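Local coordinates for protein replicative DNA helicase (Helicobacter pylori, PDB 3GXV) that probably unwinds DNA during replication as a hexameric, ATP-dependent helicase, its N-terminal domain taking part in interactions with primase, at residues D63-F66 against I67-M71; E30-S33 against V34-S38. One frame throughout, in Å; residues are numbered along the deposited sequence.

Overall arrangement
From the N terminus the chain first reaches contact 2, where helix 27-32 ends and residues 34-38 lead off from its last turn toward helix 43-57. Contact 1 follows in series, after helix 43-57, and spans the short helix 64-69 with its N-cap. Each is local and closes only a turn, and neither lies within or crosses the other: their centres are 20 Å apart and their nearest atoms about 12 Å. Both use helix 43-57 as a common neighbour. Contact 2, its centre 8 Å from the centre of the chain, ties that helix to helix 95-119. Contact 1, its centre 16 Å from the centre of the chain, joins it to helix 79-87 and the second subunit.

Contact 1 of 2, residues D63-F66 against I67-M71; sequences DENF and IRQKM
Ile67 sits directly over the start of helix 64-69: its amide donates to Asp63 O at 2.9 Å, and CG1, set anti to its own carbonyl carbon (chi1 -71°), crowds the same oxygen. This is the compact side of the contact. Asp63 occupies the N-cap position, and its OD1 accepts from Phe66 N at 2.9 Å, nearly along the C-O axis; the other carboxylate oxygen is bonded to Tyr41 of the second subunit. Lys70 N returns to Phe66 O at 2.8 Å, completing the short run of i to i+4 backbone bonds. Beyond the helix, Ile67 packs on Phe48 and Leu55 of helix 43-57.

The looser, partly exposed side belongs to Glu64, Arg68 and the exposed Gln69. Arg68 is bent at chi3 (-138°), which swings its guanidinium back along the extended Glu64 chain, and the two run side by side. Their salt bridge joins Glu64 OE2 to Arg68 NH2 at 2.4 Å, a modelled separation too short to be taken literally; the flat groups are 64° apart, and Glu64 CB lies over one guanidinium face. Phe86 of helix 79-87 touches both chains. One residue further along the helix, Gln69 NE2 donates to Asn65 OD1, a bond also modelled very short. Asn65, by contrast, is buried against the second subunit, and its ND2 stands 3.3 Å above the Phe66 ring plane, over its centre, while Gln69 NE2 approaches that ring obliquely, 4.1 Å from Phe66 CE1. Both amide nitrogens also donate to Gln11 of the second subunit.

Aspartate N-cap, i to i+4 main-chain bonds and i to i+4 side-chain pairs together characterise a short capped alpha-helix, here inside the all-helical DnaB N-terminal domain and at its dimer contact.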
loop_
_atom_site.group_PDB
_atom_site.type_symbol
_atom_site.label_atom_id
_atom_site.label_comp_id
_atom_site.label_asym_id
_atom_site.label_seq_id
_atom_site.Cartn_x
_atom_site.Cartn_y
_atom_site.Cartn_z
ATOM N N ASP B 63 1.957 2.745 2.492
ATOM C CA ASP B 63 1.048 3.356 3.448
ATOM C C ASP B 63 1.809 3.928 4.634
ATOM O O ASP B 63 3.037 3.848 4.693
ATOM C CB ASP B 63 -0.004 2.335 3.917
ATOM C CG ASP B 63 0.611 1.066 4.513
ATOM O OD1 ASP B 63 1.500 1.187 5.376
ATOM O OD2 ASP B 63 0.186 -0.050 4.132
ATOM N N GLU B 64 1.074 4.525 5.562
ATOM C CA GLU B 64 1.673 5.117 6.746
ATOM C C GLU B 64 2.572 4.115 7.475
ATOM O O GLU B 64 3.710 4.441 7.837
ATOM C CB GLU B 64 0.576 5.617 7.683
ATOM C CG GLU B 64 0.676 7.104 7.982
ATOM C CD GLU B 64 -0.458 7.611 8.845
ATOM O OE1 GLU B 64 -1.629 7.417 8.464
ATOM O OE2 GLU B 64 -0.178 8.209 9.902
ATOM N N ASN B 65 2.059 2.900 7.679
ATOM C CA ASN B 65 2.809 1.842 8.366
ATOM C C ASN B 65 4.148 1.538 7.709
ATOM O O ASN B 65 5.193 1.770 8.296
ATOM C CB ASN B 65 1.967 0.554 8.456
ATOM C CG ASN B 65 2.789 -0.671 8.860
ATOM O OD1 ASN B 65 3.734 -0.571 9.635
ATOM N ND2 ASN B 65 2.411 -1.839 8.344
ATOM N N PHE B 66 4.126 1.036 6.486
ATOM C CA PHE B 66 5.369 0.689 5.818
ATOM C C PHE B 66 6.315 1.828 5.462
ATOM O O PHE B 66 7.527 1.620 5.369
ATOM C CB PHE B 66 5.043 -0.142 4.595
ATOM C CG PHE B 66 4.392 -1.450 4.937
ATOM C CD1 PHE B 66 5.115 -2.452 5.574
ATOM C CD2 PHE B 66 3.042 -1.662 4.671
ATOM C CE1 PHE B 66 4.512 -3.638 5.939
ATOM C CE2 PHE B 66 2.431 -2.848 5.033
ATOM C CZ PHE B 66 3.166 -3.839 5.670
ATOM N N ILE B 67 5.781 3.035 5.278
ATOM C CA ILE B 67 6.643 4.157 4.940
ATOM C C ILE B 67 7.533 4.417 6.133
ATOM O O ILE B 67 8.716 4.694 5.983
ATOM C CB ILE B 67 5.838 5.437 4.618
ATOM C CG1 ILE B 67 5.126 5.286 3.278
ATOM C CG2 ILE B 67 6.764 6.637 4.592
ATOM C CD1 ILE B 67 6.066 5.104 2.103
ATOM N N ARG B 68 6.962 4.300 7.323
ATOM C CA ARG B 68 7.715 4.540 8.540
ATOM C C ARG B 68 8.609 3.357 8.885
ATOM O O ARG B 68 9.632 3.521 9.548
ATOM C CB ARG B 68 6.769 4.823 9.696
ATOM C CG ARG B 68 5.846 6.006 9.473
ATOM C CD ARG B 68 5.509 6.644 10.808
ATOM N NE ARG B 68 4.108 7.022 10.945
ATOM C CZ ARG B 68 3.457 7.809 10.099
ATOM N NH1 ARG B 68 4.075 8.306 9.038
ATOM N NH2 ARG B 68 2.185 8.116 10.327
ATOM N N GLN B 69 8.217 2.164 8.452
ATOM C CA GLN B 69 9.023 0.982 8.713
ATOM C C GLN B 69 10.229 0.961 7.777
ATOM O O GLN B 69 11.319 0.573 8.174
ATOM C CB GLN B 69 8.202 -0.299 8.507
ATOM C CG GLN B 69 7.342 -0.707 9.692
ATOM C CD GLN B 69 6.812 -2.131 9.560
ATOM O OE1 GLN B 69 7.580 -3.069 9.352
ATOM N NE2 GLN B 69 5.500 -2.297 9.690
ATOM N N LYS B 70 10.032 1.398 6.536
ATOM C CA LYS B 70 11.106 1.393 5.542
ATOM C C LYS B 70 11.990 2.646 5.532
ATOM O O LYS B 70 12.809 2.825 4.630
ATOM C CB LYS B 70 10.525 1.169 4.144
ATOM C CG LYS B 70 11.493 0.508 3.179
ATOM C CD LYS B 70 11.774 -0.938 3.594
ATOM C CE LYS B 70 12.929 -1.517 2.809
ATOM N NZ LYS B 70 14.165 -0.721 3.044
ATOM N N MET B 71 11.827 3.513 6.528
ATOM C CA MET B 71 12.638 4.724 6.622
ATOM C C MET B 71 14.051 4.375 7.102
ATOM O O MET B 71 14.226 3.764 8.154
ATOM C CB MET B 71 11.983 5.725 7.575
ATOM C CG MET B 71 11.328 6.904 6.864
ATOM S SD MET B 71 10.758 8.165 8.021
ATOM C CE MET B 71 9.014 8.057 7.778
#

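Contact 2 of 2, residues E30-S33 against V34-S38; sequences EVHS and VLEPS
His32 and Glu36 reach across the end of helix 27-32 to make a His-carboxylate hydrogen bond, although the chain between them has already left the helix. His32 NE2 donates to Glu36 OE1 at 3.2 Å; the acceptor lies close to the imidazole plane and is approached on its syn side but 28° out of the carboxylate plane, with ring and carboxylate planes 73° apart. The Glu36 chain folds at chi2 (-51°), bringing its carboxylate back to the ring. The same imidazole edge has a second oxygen beside it, Leu35 O, 3.1 Å from His32 CD2. A water joins the other carboxylate oxygen to the backbone: it donates to Glu36 OE2 at 2.6 Å and, weakly, to His32 O.

Beneath this polar bridge, one carbonyl receives two amides. Val34 N donates to Val31 O at 3.1 Å, from above the carbonyl plane, and Leu35 N gives a weak bond to that oxygen. The change from helical to extended backbone at Leu35 carries the chain away after this last bond. On the buried side, Val31 CG1 meets Leu35 CD1 at 3.7 Å. Those two side chains connect different neighbours: Val31 touches Phe49 of helix 43-57, while Leu35 packs on Val98 and Ile101 of helix 95-119. Further on, Glu36 N is bonded to Asp39.

Such an i to i+3 amide bond, a weaker i to i+4 one and a hydrophobic i to i+4 pair mark a helix C terminus unwinding into a connecting loop, here the link to helix 43-57 within the helical DnaB N-terminal domain.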
loop_
_atom_site.group_PDB
_atom_site.type_symbol
_atom_site.label_atom_id
_atom_site.label_comp_id
_atom_site.label_asym_id
_atom_site.label_seq_id
_atom_site.Cartn_x
_atom_site.Cartn_y
_atom_site.Cartn_z
ATOM N N GLU B 30 3.369 5.733 -13.238
ATOM C CA GLU B 30 3.161 6.859 -14.125
ATOM C C GLU B 30 3.991 8.063 -13.667
ATOM O O GLU B 30 4.722 8.665 -14.457
ATOM C CB GLU B 30 1.671 7.206 -14.164
ATOM C CG GLU B 30 0.778 6.062 -14.674
ATOM C CD GLU B 30 0.224 5.170 -13.566
ATOM O OE1 GLU B 30 -0.607 5.656 -12.771
ATOM O OE2 GLU B 30 0.611 3.984 -13.492
ATOM N N VAL B 31 3.881 8.398 -12.385
ATOM C CA VAL B 31 4.614 9.514 -11.803
ATOM C C VAL B 31 6.122 9.361 -11.977
ATOM O O VAL B 31 6.810 10.334 -12.282
ATOM C CB VAL B 31 4.296 9.646 -10.301
ATOM C CG1 VAL B 31 5.126 10.773 -9.675
ATOM C CG2 VAL B 31 2.804 9.916 -10.123
ATOM N N HIS B 32 6.622 8.138 -11.790
ATOM C CA HIS B 32 8.054 7.835 -11.904
ATOM C C HIS B 32 8.536 7.910 -13.354
ATOM O O HIS B 32 9.737 8.018 -13.614
ATOM C CB HIS B 32 8.339 6.434 -11.345
ATOM C CG HIS B 32 9.797 6.119 -11.193
ATOM N ND1 HIS B 32 10.256 4.830 -11.004
ATOM C CD2 HIS B 32 10.887 6.912 -11.175
ATOM C CE1 HIS B 32 11.572 4.852 -10.875
ATOM N NE2 HIS B 32 11.981 6.100 -10.973
ATOM N N SER B 33 7.600 7.847 -14.296
ATOM C CA SER B 33 7.951 7.910 -15.711
ATOM C C SER B 33 8.291 9.343 -16.091
ATOM O O SER B 33 8.636 9.629 -17.242
ATOM C CB SER B 33 6.789 7.413 -16.570
ATOM O OG SER B 33 7.162 7.348 -17.931
ATOM N N VAL B 34 8.190 10.239 -15.111
ATOM C CA VAL B 34 8.477 11.653 -15.311
ATOM C C VAL B 34 9.250 12.253 -14.133
ATOM O O VAL B 34 9.861 13.304 -14.266
ATOM C CB VAL B 34 7.152 12.454 -15.532
ATOM C CG1 VAL B 34 7.389 13.963 -15.379
ATOM C CG2 VAL B 34 6.600 12.159 -16.933
ATOM N N LEU B 35 9.259 11.568 -12.995
ATOM C CA LEU B 35 9.928 12.087 -11.812
ATOM C C LEU B 35 10.869 11.160 -11.060
ATOM O O LEU B 35 10.577 9.993 -10.848
ATOM C CB LEU B 35 8.880 12.596 -10.819
ATOM C CG LEU B 35 8.009 13.797 -11.202
ATOM C CD1 LEU B 35 6.878 13.943 -10.205
ATOM C CD2 LEU B 35 8.854 15.057 -11.239
ATOM N N GLU B 36 12.009 11.705 -10.659
ATOM C CA GLU B 36 12.980 10.983 -9.850
ATOM C C GLU B 36 12.900 11.690 -8.493
ATOM O O GLU B 36 12.398 12.809 -8.410
ATOM C CB GLU B 36 14.396 11.133 -10.420
ATOM C CG GLU B 36 14.639 10.424 -11.741
ATOM C CD GLU B 36 14.214 8.968 -11.721
ATOM O OE1 GLU B 36 14.233 8.346 -10.636
ATOM O OE2 GLU B 36 13.876 8.440 -12.797
ATOM N N PRO B 37 13.380 11.051 -7.414
ATOM C CA PRO B 37 13.321 11.713 -6.098
ATOM C C PRO B 37 13.996 13.095 -6.142
ATOM O O PRO B 37 13.440 14.100 -5.673
ATOM C CB PRO B 37 14.056 10.733 -5.186
ATOM C CG PRO B 37 13.731 9.388 -5.808
ATOM C CD PRO B 37 13.881 9.664 -7.298
ATOM N N SER B 38 15.185 13.138 -6.733
ATOM C CA SER B 38 15.952 14.368 -6.858
ATOM C C SER B 38 15.176 15.492 -7.551
ATOM O O SER B 38 15.615 16.639 -7.549
ATOM C CB SER B 38 17.253 14.089 -7.625
ATOM O OG SER B 38 16.994 13.567 -8.924
HETATM O O HOH W 1 12.513 9.889 -14.443
#